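Alpha-L-arabinofuranosidase B (Aspergillus kawachii, PDB 6SXT) hydrolyses terminal non-reducing alpha-L-arabinofuranosides in arabinoxylan, L-arabinan and arabinogalactan side chains, with a catalytic domain joined to an arabinose-binding domain. Local coordinates at residues T69-I74 and D102-A107; V112-Q117 and A315-G320; M147-D152 and E180-G185; I348-T353 and K369-W374; A427-G432 and F469-S474. One frame throughout, in Å; residues are numbered along the deposited sequence.

Interaction 1 of 5, residues T69-I74 and D102-A107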
# COMPACT_ATOMS: atom_id res chain seq x y z
N THR A 69 7.85 8.43 12.95
CA THR A 69 7.34 7.79 11.72
C THR A 69 8.07 6.47 11.54
O THR A 69 9.23 6.37 11.95
CB THR A 69 7.52 8.70 10.51
OG1 THR A 69 8.91 8.99 10.36
CG2 THR A 69 6.65 9.93 10.66
N CYS A 70 7.42 5.52 10.90
CA CYS A 70 8.04 4.21 10.67
C CYS A 70 7.85 3.79 9.23
O CYS A 70 6.79 4.05 8.62
CB CYS A 70 7.46 3.16 11.58
SG CYS A 70 8.24 3.15 13.21
N LEU A 71 8.85 3.08 8.74
CA LEU A 71 8.87 2.42 7.43
C LEU A 71 9.05 0.93 7.67
O LEU A 71 9.73 0.53 8.63
CB LEU A 71 10.06 2.93 6.63
CG LEU A 71 10.03 4.42 6.28
CD1 LEU A 71 11.30 4.84 5.57
CD2 LEU A 71 8.80 4.77 5.44
N ILE A 72 8.44 0.14 6.79
CA ILE A 72 8.69 -1.32 6.73
C ILE A 72 9.90 -1.54 5.83
O ILE A 72 9.81 -1.33 4.63
CB ILE A 72 7.45 -2.08 6.28
CG1 ILE A 72 6.33 -1.91 7.29
CG2 ILE A 72 7.77 -3.54 6.07
CD1 ILE A 72 4.96 -2.32 6.76
N THR A 73 11.03 -1.90 6.42
CA THR A 73 12.29 -2.09 5.65
C THR A 73 12.36 -3.49 5.04
O THR A 73 12.94 -3.63 3.95
CB THR A 73 13.51 -1.82 6.53
OG1 THR A 73 13.29 -2.52 7.75
CG2 THR A 73 13.72 -0.35 6.78
N ILE A 74 11.86 -4.51 5.74
CA ILE A 74 12.01 -5.90 5.27
C ILE A 74 10.71 -6.62 5.57
O ILE A 74 10.18 -6.48 6.67
CB ILE A 74 13.18 -6.64 5.94
CG1 ILE A 74 14.48 -5.82 5.91
CG2 ILE A 74 13.36 -8.05 5.32
CD1 ILE A 74 15.60 -6.52 6.67
N ASP A 102 13.29 2.34 -5.08
CA ASP A 102 11.88 2.66 -4.80
C ASP A 102 11.71 3.02 -3.33
O ASP A 102 12.59 2.79 -2.52
CB ASP A 102 11.04 1.45 -5.16
CG ASP A 102 11.02 1.09 -6.63
OD1 ASP A 102 11.38 1.95 -7.47
OD2 ASP A 102 10.71 -0.08 -6.94
N ASN A 103 10.61 3.70 -3.03
CA ASN A 103 10.28 4.05 -1.64
C ASN A 103 9.94 2.76 -0.84
O ASN A 103 9.33 1.80 -1.41
CB ASN A 103 9.06 4.94 -1.56
CG ASN A 103 9.23 6.31 -2.20
OD1 ASN A 103 8.28 6.80 -2.78
ND2 ASN A 103 10.39 6.93 -2.04
N LEU A 104 10.26 2.82 0.44
CA LEU A 104 9.68 1.90 1.44
C LEU A 104 8.26 2.35 1.79
O LEU A 104 7.92 3.55 1.79
CB LEU A 104 10.56 1.88 2.68
CG LEU A 104 11.95 1.29 2.46
CD1 LEU A 104 12.76 1.53 3.70
CD2 LEU A 104 11.90 -0.15 2.12
N ALA A 105 7.44 1.39 2.20
CA ALA A 105 6.09 1.68 2.69
C ALA A 105 6.10 2.20 4.10
O ALA A 105 6.88 1.74 4.95
CB ALA A 105 5.21 0.44 2.59
N SER A 106 5.12 3.04 4.41
CA SER A 106 4.75 3.36 5.78
C SER A 106 4.42 2.06 6.52
O SER A 106 3.88 1.15 5.91
CB SER A 106 3.51 4.25 5.76
OG SER A 106 3.03 4.46 7.06
N ALA A 107 4.63 2.06 7.82
CA ALA A 107 4.15 0.93 8.63
C ALA A 107 2.69 1.07 9.04
O ALA A 107 2.12 0.09 9.51
CB ALA A 107 4.99 0.86 9.86
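Leu104 wedges its branched end into the hollow between Leu71 and Thr73, where the short strand 105-106 joins the edge of an antiparallel sheet in the catalytic domain, next to strand 70-75. Its CG stands anti to the carbonyl carbon (chi1 -65°), which aims the branch at the neighbouring strand. Leu104 CD1 fills the gap between Thr73 CG2, at 3.7 Å, and Leu71 CD1, at 4.1 Å, the two leucines crossing at about a right angle. Leu104 CD2 instead settles against Ile72 O at 3.5 Å. The polar end of Thr73 is engaged by Gln35 of strand 34-38.

On the side carrying Cys70 and Ile72 the bump is smaller: the Ala107 methyl, at the corner where the chain turns, sits between those two side chains, with Ala107 CB 3.8 Å from Cys70 CB and 4.0 Å from Ile72 CG1. Cys70 is itself pinned by its disulfide to Cys65. Ile72 and Ala105 both lean on Val122 of strand 117-124, and Tyr130 OH hydrogen-bonds to Ile72 O and to Ala105 N, tying the two segments together from outside.

Two backbone hydrogen bonds cross between the segments. Ile72 N donates to Ala105 O at 2.9 Å. At the corner where the chain leaves the sheet, Ala107 N reaches Cys70 O at 3.0 Å.

Interaction 2 of 5, residues V112-Q117 and A315-G320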
# COMPACT_ATOMS: atom_id res chain seq x y z
N VAL A 112 -5.61 -3.13 10.08
CA VAL A 112 -6.67 -4.15 10.03
C VAL A 112 -6.84 -4.72 11.43
O VAL A 112 -5.98 -4.48 12.29
CB VAL A 112 -6.37 -5.27 9.02
CG1 VAL A 112 -6.39 -4.72 7.60
CG2 VAL A 112 -5.06 -5.96 9.38
N THR A 113 -7.87 -5.54 11.60
CA THR A 113 -7.89 -6.52 12.67
C THR A 113 -7.98 -7.89 12.05
O THR A 113 -8.63 -8.05 10.99
CB THR A 113 -8.97 -6.29 13.74
OG1 THR A 113 -10.25 -6.26 13.10
CG2 THR A 113 -8.72 -5.03 14.54
N LEU A 114 -7.34 -8.85 12.69
CA LEU A 114 -7.48 -10.30 12.36
C LEU A 114 -8.15 -10.94 13.58
O LEU A 114 -7.54 -10.90 14.68
CB LEU A 114 -6.12 -10.93 12.07
CG LEU A 114 -5.64 -10.83 10.62
CD1 LEU A 114 -5.34 -9.38 10.24
CD2 LEU A 114 -4.37 -11.66 10.46
N ASN A 115 -9.39 -11.35 13.40
CA ASN A 115 -10.25 -11.88 14.51
C ASN A 115 -10.17 -10.95 15.74
O ASN A 115 -10.01 -11.45 16.90
CB ASN A 115 -9.82 -13.27 14.88
CG ASN A 115 -10.91 -14.08 15.59
OD1 ASN A 115 -12.07 -13.67 15.70
ND2 ASN A 115 -10.49 -15.22 16.08
N GLY A 116 -10.25 -9.67 15.50
CA GLY A 116 -10.31 -8.61 16.53
C GLY A 116 -8.99 -8.09 17.04
O GLY A 116 -9.05 -7.14 17.86
N GLN A 117 -7.86 -8.63 16.62
CA GLN A 117 -6.52 -8.21 17.06
C GLN A 117 -5.94 -7.32 15.96
O GLN A 117 -5.92 -7.72 14.79
CB GLN A 117 -5.71 -9.47 17.35
CG GLN A 117 -4.36 -9.17 17.95
CD GLN A 117 -3.63 -10.42 18.46
OE1 GLN A 117 -2.40 -10.36 18.46
NE2 GLN A 117 -4.36 -11.44 18.91
N ALA A 315 -9.10 -16.38 9.47
CA ALA A 315 -8.26 -15.31 10.05
C ALA A 315 -9.08 -14.05 10.31
O ALA A 315 -8.62 -13.20 11.10
CB ALA A 315 -7.07 -15.01 9.19
N LYS A 316 -10.22 -13.87 9.66
CA LYS A 316 -11.20 -12.79 9.93
C LYS A 316 -10.58 -11.39 9.80
O LYS A 316 -10.55 -10.59 10.74
CB LYS A 316 -11.88 -12.97 11.28
CG LYS A 316 -12.81 -14.18 11.28
CD LYS A 316 -13.38 -14.50 12.65
CE LYS A 316 -14.39 -15.63 12.53
NZ LYS A 316 -14.91 -16.01 13.87
N TYR A 317 -10.17 -11.07 8.58
CA TYR A 317 -9.74 -9.71 8.21
C TYR A 317 -10.92 -8.75 8.26
O TYR A 317 -11.98 -9.02 7.65
CB TYR A 317 -9.17 -9.68 6.79
CG TYR A 317 -7.71 -10.06 6.63
CD1 TYR A 317 -7.32 -11.35 6.43
CD2 TYR A 317 -6.73 -9.09 6.72
CE1 TYR A 317 -5.98 -11.70 6.31
CE2 TYR A 317 -5.39 -9.43 6.63
CZ TYR A 317 -5.00 -10.74 6.39
OH TYR A 317 -3.67 -11.04 6.29
N VAL A 318 -10.72 -7.66 8.95
CA VAL A 318 -11.65 -6.52 9.05
C VAL A 318 -10.83 -5.24 8.96
O VAL A 318 -9.71 -5.16 9.48
CB VAL A 318 -12.48 -6.58 10.34
CG1 VAL A 318 -13.41 -5.36 10.45
CG2 VAL A 318 -13.24 -7.90 10.43
N VAL A 319 -11.41 -4.22 8.33
CA VAL A 319 -10.78 -2.88 8.27
C VAL A 319 -10.48 -2.39 9.69
O VAL A 319 -11.34 -2.54 10.57
CB VAL A 319 -11.68 -1.93 7.47
CG1 VAL A 319 -11.31 -0.50 7.68
CG2 VAL A 319 -11.62 -2.28 5.99
N GLY A 320 -9.29 -1.85 9.89
CA GLY A 320 -8.86 -1.27 11.15
C GLY A 320 -9.05 0.24 11.18
O GLY A 320 -9.38 0.84 10.15
O HOH W 1 -11.08 -8.81 12.84
O HOH W 2 -11.44 -3.81 13.01
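Thr113 and Val318 are joined by a reciprocal pair of backbone hydrogen bonds, Thr113 N to Val318 O at 2.8 Å and Val318 N to Thr113 O at 2.9 Å. A third bond extends the ladder, Asn115 N to Lys316 O at 3.0 Å.

Water bridges line the side of the pairing that carries Thr113. A chi1 of 57° turns Thr113 OG1 to two waters, each 2.7 Å away: one also takes the N-H of Gly116 and donates to Lys316 O, the other donates to Val319 O.

These bonds add strand 317-319, which directly follows helix 302-315, to the first strand of a beta hairpin whose type I' turn runs from Leu114 to Gln117, within the large sheet of the catalytic beta-sandwich.

Apolar contacts occupy the face carrying Leu114 and Tyr317. Leu114 CD1 lies over one face of the Tyr317 ring, 4.0 Å from its centroid, a CH-pi contact offset toward CE2. The phenol OH hydrogen-bonds to Glu292 and Thr22. Near the turn, the extended Lys316 chain runs alongside Asn115, whose OD1 is 3.4 Å from Lys316 CD.

Interaction 3 of 5, residues M147-D152 and E180-G185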
# COMPACT_ATOMS: atom_id res chain seq x y z
N MET A 147 0.93 -19.23 -6.34
CA MET A 147 1.09 -18.05 -5.50
C MET A 147 -0.30 -17.62 -5.06
O MET A 147 -1.32 -17.96 -5.70
CB MET A 147 1.84 -16.94 -6.21
CG MET A 147 1.17 -16.41 -7.44
SD MET A 147 2.33 -15.58 -8.57
CE MET A 147 3.17 -16.96 -9.32
N TYR A 148 -0.35 -16.88 -3.97
CA TYR A 148 -1.58 -16.12 -3.64
C TYR A 148 -1.16 -14.84 -2.92
O TYR A 148 -0.04 -14.76 -2.40
CB TYR A 148 -2.60 -16.90 -2.80
CG TYR A 148 -2.35 -16.93 -1.30
CD1 TYR A 148 -1.55 -17.88 -0.72
CD2 TYR A 148 -2.88 -15.94 -0.48
CE1 TYR A 148 -1.28 -17.88 0.63
CE2 TYR A 148 -2.61 -15.93 0.87
CZ TYR A 148 -1.82 -16.90 1.44
OH TYR A 148 -1.52 -16.89 2.78
N ALA A 149 -2.07 -13.89 -2.88
CA ALA A 149 -1.96 -12.72 -2.03
C ALA A 149 -3.32 -12.34 -1.53
O ALA A 149 -4.31 -12.47 -2.29
CB ALA A 149 -1.28 -11.57 -2.74
N VAL A 150 -3.34 -11.77 -0.34
CA VAL A 150 -4.56 -11.07 0.15
C VAL A 150 -4.26 -9.58 0.04
O VAL A 150 -3.25 -9.09 0.61
CB VAL A 150 -4.93 -11.46 1.59
CG1 VAL A 150 -6.07 -10.60 2.11
CG2 VAL A 150 -5.26 -12.96 1.68
N LEU A 151 -5.09 -8.89 -0.72
CA LEU A 151 -4.91 -7.49 -1.12
C LEU A 151 -6.16 -6.68 -0.78
O LEU A 151 -7.22 -7.22 -0.51
CB LEU A 151 -4.65 -7.41 -2.64
CG LEU A 151 -3.57 -8.34 -3.18
CD1 LEU A 151 -3.53 -8.24 -4.72
CD2 LEU A 151 -2.21 -7.98 -2.60
N ASP A 152 -6.00 -5.37 -0.79
CA ASP A 152 -7.12 -4.40 -0.65
C ASP A 152 -7.72 -4.22 -2.03
O ASP A 152 -7.10 -3.58 -2.88
CB ASP A 152 -6.64 -3.09 -0.02
CG ASP A 152 -7.71 -2.03 0.15
OD1 ASP A 152 -8.82 -2.24 -0.42
OD2 ASP A 152 -7.45 -1.04 0.83
N GLU A 180 5.92 -14.13 -14.07
CA GLU A 180 4.59 -14.69 -13.78
C GLU A 180 4.18 -14.18 -12.39
O GLU A 180 4.70 -14.72 -11.36
CB GLU A 180 4.66 -16.19 -13.79
CG GLU A 180 3.30 -16.86 -13.62
CD GLU A 180 3.39 -18.36 -13.82
OE1 GLU A 180 4.00 -19.06 -13.00
OE2 GLU A 180 2.84 -18.82 -14.88
N ALA A 181 3.36 -13.16 -12.38
CA ALA A 181 3.00 -12.48 -11.13
C ALA A 181 1.53 -12.07 -11.16
O ALA A 181 0.94 -11.77 -12.19
CB ALA A 181 3.91 -11.29 -10.95
N ILE A 182 0.94 -12.10 -9.97
CA ILE A 182 -0.37 -11.46 -9.70
C ILE A 182 -0.29 -9.98 -10.01
O ILE A 182 0.62 -9.32 -9.53
CB ILE A 182 -0.79 -11.70 -8.25
CG1 ILE A 182 -0.96 -13.18 -7.94
CG2 ILE A 182 -2.05 -10.89 -7.94
CD1 ILE A 182 -0.98 -13.46 -6.44
N TYR A 183 -1.29 -9.48 -10.70
CA TYR A 183 -1.52 -8.05 -10.88
C TYR A 183 -2.92 -7.70 -10.34
O TYR A 183 -3.87 -8.46 -10.58
CB TYR A 183 -1.45 -7.68 -12.38
CG TYR A 183 -1.96 -6.29 -12.64
CD1 TYR A 183 -1.12 -5.19 -12.57
CD2 TYR A 183 -3.29 -6.03 -12.95
CE1 TYR A 183 -1.58 -3.89 -12.72
CE2 TYR A 183 -3.76 -4.75 -13.11
CZ TYR A 183 -2.92 -3.67 -13.02
OH TYR A 183 -3.39 -2.38 -13.12
N LEU A 184 -3.05 -6.57 -9.68
CA LEU A 184 -4.37 -6.03 -9.30
C LEU A 184 -4.42 -4.54 -9.62
O LEU A 184 -3.61 -3.79 -9.09
CB LEU A 184 -4.69 -6.27 -7.82
CG LEU A 184 -6.05 -5.74 -7.38
CD1 LEU A 184 -7.21 -6.39 -8.09
CD2 LEU A 184 -6.20 -5.90 -5.88
N GLY A 185 -5.40 -4.14 -10.44
CA GLY A 185 -5.57 -2.74 -10.79
C GLY A 185 -6.49 -2.62 -12.01
O GLY A 185 -7.05 -3.60 -12.43
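Glu180, whose OE2 forms a salt bridge with Arg259, turns its backbone O to Met147, where Met147 CE packs against Glu180 O at 3.4 Å and Met147 SD at 3.8 Å. This is the interior of the catalytic beta-sandwich. Strand 147-152 belongs to the large antiparallel sheet and strand 180-185 to a four-stranded one, and they face each other across the core, their axes approaching to 7.9 Å and running the same way within 24°. No hydrogen bond links the two segments, so the contact is made by interdigitating side chains.

Met147 reaches across because its CG is flanked by both main-chain neighbours of CA (chi1 62°) and its chain then bends at the sulfur. Met147 CG passes Ile182 CD1 at 3.8 Å, the two side chains sliding by in opposite directions. Ile182 CD1 also lies over the other strand's backbone, 3.7 Å from Ala149 N, and meets the Ala149 methyl. Val232 and Ala230 of strand 227-235 also pack against Ile182.

On its other face, strand 180-185 directs Ala181 toward the substrate-binding side, where Asp203 lies close by. Further along, Leu151 and Leu184 likewise pass each other in opposite directions, and Leu184 CD2 rests against Leu151, 3.7 Å from its CD1 and 3.9 Å from its CB.

Interaction 4 of 5, residues I348-T353 and K369-W374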
# COMPACT_ATOMS: atom_id res chain seq x y z
N ILE A 348 -2.64 27.59 9.52
CA ILE A 348 -2.71 27.13 8.13
C ILE A 348 -3.75 28.00 7.42
O ILE A 348 -4.93 28.05 7.83
CB ILE A 348 -3.10 25.63 8.03
CG1 ILE A 348 -2.08 24.79 8.81
CG2 ILE A 348 -3.22 25.24 6.56
CD1 ILE A 348 -2.26 23.29 8.65
N ALA A 349 -3.28 28.63 6.38
CA ALA A 349 -4.13 29.53 5.59
C ALA A 349 -3.85 29.28 4.12
O ALA A 349 -3.21 28.27 3.72
CB ALA A 349 -3.85 30.96 6.00
N HIS A 350 -4.30 30.17 3.23
CA HIS A 350 -3.93 30.02 1.83
C HIS A 350 -3.95 31.42 1.19
O HIS A 350 -4.69 32.29 1.70
CB HIS A 350 -4.84 29.02 1.10
CG HIS A 350 -6.22 29.53 0.90
ND1 HIS A 350 -6.59 30.12 -0.30
CD2 HIS A 350 -7.30 29.53 1.71
CE1 HIS A 350 -7.86 30.48 -0.20
NE2 HIS A 350 -8.33 30.15 1.03
N THR A 351 -3.17 31.53 0.15
CA THR A 351 -3.17 32.71 -0.78
C THR A 351 -3.47 32.14 -2.15
O THR A 351 -2.59 31.48 -2.75
CB THR A 351 -1.84 33.45 -0.75
OG1 THR A 351 -1.53 33.72 0.61
CG2 THR A 351 -1.95 34.73 -1.56
N ASP A 352 -4.71 32.27 -2.59
CA ASP A 352 -5.23 31.57 -3.78
C ASP A 352 -4.90 30.06 -3.64
O ASP A 352 -5.30 29.51 -2.61
CB ASP A 352 -4.70 32.24 -5.05
CG ASP A 352 -5.32 33.65 -5.13
OD1 ASP A 352 -6.49 33.78 -4.75
OD2 ASP A 352 -4.59 34.53 -5.55
N THR A 353 -4.23 29.45 -4.59
CA THR A 353 -4.04 27.96 -4.51
C THR A 353 -2.91 27.60 -3.55
O THR A 353 -2.84 26.36 -3.24
CB THR A 353 -3.74 27.32 -5.86
OG1 THR A 353 -2.50 27.80 -6.36
CG2 THR A 353 -4.84 27.59 -6.85
N LYS A 369 -8.99 35.74 7.82
CA LYS A 369 -9.72 34.88 8.77
C LYS A 369 -10.42 33.75 8.04
O LYS A 369 -10.37 32.59 8.51
CB LYS A 369 -10.70 35.66 9.62
CG LYS A 369 -9.99 36.55 10.62
CD LYS A 369 -10.96 37.31 11.48
CE LYS A 369 -10.29 38.14 12.54
NZ LYS A 369 -11.34 38.82 13.32
N GLU A 370 -11.04 34.04 6.91
CA GLU A 370 -11.73 33.00 6.13
C GLU A 370 -10.69 32.05 5.51
O GLU A 370 -10.99 30.81 5.41
CB GLU A 370 -12.59 33.61 5.02
CG GLU A 370 -13.77 34.38 5.52
CD GLU A 370 -14.53 34.92 4.30
OE1 GLU A 370 -14.27 34.47 3.18
OE2 GLU A 370 -15.42 35.81 4.51
N GLU A 371 -9.57 32.55 5.03
CA GLU A 371 -8.48 31.75 4.42
C GLU A 371 -7.84 30.82 5.47
O GLU A 371 -7.23 29.82 5.07
CB GLU A 371 -7.47 32.65 3.77
CG GLU A 371 -8.05 33.33 2.51
CD GLU A 371 -7.20 34.47 2.01
OE1 GLU A 371 -6.39 35.04 2.79
OE2 GLU A 371 -7.36 34.81 0.84
N ALA A 372 -7.96 31.17 6.73
CA ALA A 372 -7.42 30.36 7.86
C ALA A 372 -8.52 29.53 8.51
O ALA A 372 -8.31 29.08 9.66
CB ALA A 372 -6.78 31.26 8.85
N SER A 373 -9.67 29.40 7.87
CA SER A 373 -10.79 28.62 8.41
C SER A 373 -11.14 27.51 7.43
O SER A 373 -11.14 27.73 6.20
CB SER A 373 -12.00 29.50 8.74
OG SER A 373 -11.59 30.46 9.68
N TRP A 374 -11.44 26.31 7.96
CA TRP A 374 -11.57 25.08 7.15
C TRP A 374 -12.78 24.29 7.62
O TRP A 374 -12.91 24.01 8.83
CB TRP A 374 -10.28 24.26 7.28
CG TRP A 374 -9.06 25.02 6.84
CD1 TRP A 374 -8.21 25.74 7.62
CD2 TRP A 374 -8.68 25.27 5.49
NE1 TRP A 374 -7.25 26.32 6.85
CE2 TRP A 374 -7.52 26.07 5.54
CE3 TRP A 374 -9.16 24.83 4.25
CZ2 TRP A 374 -6.83 26.45 4.39
CZ3 TRP A 374 -8.49 25.23 3.12
CH2 TRP A 374 -7.35 26.04 3.20
O HOH W 3 -6.15 27.54 10.11
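A chi1 of 70° folds the His350 side chain back over its own backbone, which brings the imidazole against Glu371, whose CG points away from its own carbonyl (chi1 -70°). Glu371 CG therefore lies over a face of the ring, 3.5 Å from His350 NE2, and the two side chains cross at about a right angle. Both ring nitrogens have partners: His350 ND1 donates to Asp352 O at 2.7 Å, and NE2 hydrogen-bonds to Asp392. Trp374 CH2 comes within 3.8 Å of His350 CD2, the two rings meeting obliquely.

The indole supplies the polar link. Trp374 NE1 donates almost straight to Ile348 O (3.1 Å, 176° at the hydrogen), with the oxygen in the ring plane. A water donates to the same Ile348 O and to Ala372 O, so this carbonyl is gripped from two directions. Backbone contacts are close too, Ala349 CA lying 3.2 Å from Glu371 O.

All of this lies in the beta-trefoil arabinose-binding domain. Strand 346-351, paired with strand 354-359, meets the end of helix 366-371 and the start of strand 374-378, while Leu407 of strand 404-409 and Ser390 of strand 386-390 pack against both His350 and Trp374.

Interaction 5 of 5, residues A427-G432 and F469-S474. With NAG (2-acetamido-2-deoxy-beta-D-glucopyranose), chain D.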
# COMPACT_ATOMS: atom_id res chain seq x y z
N ALA A 427 -0.93 14.01 17.55
CA ALA A 427 0.23 14.78 17.11
C ALA A 427 1.54 14.13 17.55
O ALA A 427 1.66 13.69 18.71
CB ALA A 427 0.19 16.21 17.62
N LEU A 428 2.51 14.13 16.67
CA LEU A 428 3.82 13.54 16.98
C LEU A 428 4.48 14.26 18.16
O LEU A 428 5.26 13.61 18.88
CB LEU A 428 4.72 13.50 15.77
CG LEU A 428 4.23 12.70 14.58
CD1 LEU A 428 5.37 12.51 13.58
CD2 LEU A 428 3.63 11.37 14.97
N ASN A 429 4.22 15.56 18.38
CA ASN A 429 4.78 16.26 19.55
C ASN A 429 3.79 16.36 20.69
O ASN A 429 4.07 17.08 21.65
CB ASN A 429 5.34 17.63 19.12
CG ASN A 429 4.26 18.63 18.83
OD1 ASN A 429 3.08 18.29 18.96
ND2 ASN A 429 4.69 19.81 18.42
N GLY A 430 2.63 15.72 20.63
CA GLY A 430 1.59 15.76 21.67
C GLY A 430 0.75 17.03 21.69
O GLY A 430 -0.12 17.10 22.51
N GLU A 431 0.91 17.93 20.72
CA GLU A 431 0.12 19.18 20.69
C GLU A 431 -0.86 19.11 19.51
O GLU A 431 -0.51 19.58 18.42
CB GLU A 431 1.06 20.37 20.57
CG GLU A 431 2.09 20.49 21.69
CD GLU A 431 2.93 21.78 21.61
OE1 GLU A 431 2.33 22.84 21.42
OE2 GLU A 431 4.15 21.70 21.73
N GLY A 432 -2.03 18.54 19.75
CA GLY A 432 -3.14 18.48 18.78
C GLY A 432 -3.03 17.28 17.86
O GLY A 432 -3.08 16.12 18.35
N PHE A 469 10.88 18.04 12.30
CA PHE A 469 9.80 17.32 11.59
C PHE A 469 8.62 17.16 12.53
O PHE A 469 7.48 17.51 12.17
CB PHE A 469 10.26 15.96 11.03
CG PHE A 469 9.13 15.29 10.32
CD1 PHE A 469 8.84 15.56 9.00
CD2 PHE A 469 8.34 14.38 11.01
CE1 PHE A 469 7.80 14.90 8.36
CE2 PHE A 469 7.28 13.75 10.36
CZ PHE A 469 7.01 14.01 9.05
N ASN A 470 8.82 16.57 13.70
CA ASN A 470 7.72 16.26 14.61
C ASN A 470 6.94 17.55 14.92
O ASN A 470 5.71 17.52 14.96
CB ASN A 470 8.19 15.61 15.91
CG ASN A 470 8.56 14.14 15.74
OD1 ASN A 470 8.64 13.63 14.63
ND2 ASN A 470 8.73 13.51 16.89
N ASN A 471 7.63 18.65 15.23
CA ASN A 471 6.90 19.91 15.55
C ASN A 471 6.17 20.44 14.30
O ASN A 471 4.98 20.85 14.45
CB ASN A 471 7.89 20.93 16.11
CG ASN A 471 8.30 20.61 17.52
OD1 ASN A 471 7.58 19.98 18.28
ND2 ASN A 471 9.46 21.16 17.90
N ASP A 472 6.80 20.36 13.15
CA ASP A 472 6.30 20.97 11.89
C ASP A 472 5.12 20.17 11.31
O ASP A 472 4.48 20.70 10.40
CB ASP A 472 7.37 21.14 10.83
CG ASP A 472 8.54 22.07 11.20
OD1 ASP A 472 8.47 22.70 12.31
OD2 ASP A 472 9.48 22.08 10.40
N VAL A 473 4.82 18.98 11.86
CA VAL A 473 3.63 18.21 11.43
C VAL A 473 2.58 18.15 12.54
O VAL A 473 1.61 17.39 12.39
CB VAL A 473 4.01 16.80 10.94
CG1 VAL A 473 5.03 16.83 9.83
CG2 VAL A 473 4.43 15.88 12.10
N SER A 474 2.69 18.95 13.59
CA SER A 474 1.76 18.93 14.71
C SER A 474 1.01 20.26 14.73
O SER A 474 1.69 21.32 14.76
CB SER A 474 2.47 18.68 16.02
OG SER A 474 3.10 17.37 15.99
C1 NAG D . 3.91 11.57 21.91
C2 NAG D . 4.02 12.73 22.88
C3 NAG D . 2.89 12.65 23.93
C4 NAG D . 1.52 12.48 23.26
C5 NAG D . 1.55 11.46 22.12
C6 NAG D . 0.26 11.49 21.28
C7 NAG D . 6.32 13.58 23.02
C8 NAG D . 7.66 13.47 23.68
N2 NAG D . 5.35 12.78 23.49
O3 NAG D . 2.88 13.83 24.80
O4 NAG D . 0.51 12.19 24.23
O5 NAG D . 2.65 11.64 21.22
O6 NAG D . 0.04 12.84 20.75
O7 NAG D . 6.13 14.37 22.10
O HOH W 4 8.12 14.75 19.57
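A type I turn from Ala427 to Gly430 presents its backbone to the end of the short helix 469-472, where Asn429 N donates to Ser474 OG at 3.2 Å. In the beta-trefoil arabinose-binding domain this joins the loop between strands 422-426 and 433-437 to the helix carrying the substrate-binding Asp472. Ser474 OG also donates to Asn470 O at 2.8 Å, so the hydroxyl links turn and helix.

Asn429 works with both ends of its amide. Its CG sits between the backbone N and the carbonyl carbon (chi1 74°); OD1 accepts from Glu431 N, an Asx turn, and Asn429 ND2 gives a nearly straight bond to Asn471 OD1 at 2.9 Å, with the two amide planes 58° apart. Thr339 is a second partner of ND2.

Leu428 fills the apolar side, its CD1 meeting Val473 CG2 at 3.8 Å and the edge of the Phe469 ring at CE2, 3.9 Å away. Val473 CG1 lies over one face of that ring, near its rim. The N-linked sugar borders the turn: a water bridges its acetamide O7, Leu428 O and Asn470 ND2, which also bonds to Asn67 O, and the sugar's O6 donates to Ala427 O at 2.7 Å.

Interactions 1, 2 and 3 belong to the catalytic domain, 4 and 5 to the arabinose-binding domain. Interaction 3 is wholly buried and mainly apolar, a sheet-to-sheet packing without hydrogen bonds, whereas interactions 1 and 2 are edge pairings held by backbone bonds. Interaction 1 is buried; interaction 2, partly exposed, adds waters and shares the large sheet with interaction 3. In the trefoil, interaction 4 is buried around an indole hydrogen bond, while the partly buried interaction 5 uses amides and a serine hydroxyl, with a glycan alongside. Although their centres are 20 Å apart, interactions 1 and 5 meet across the domain boundary, where Thr69 CG2 packs 3.9 Å from Phe469 CE2 and also against Leu428.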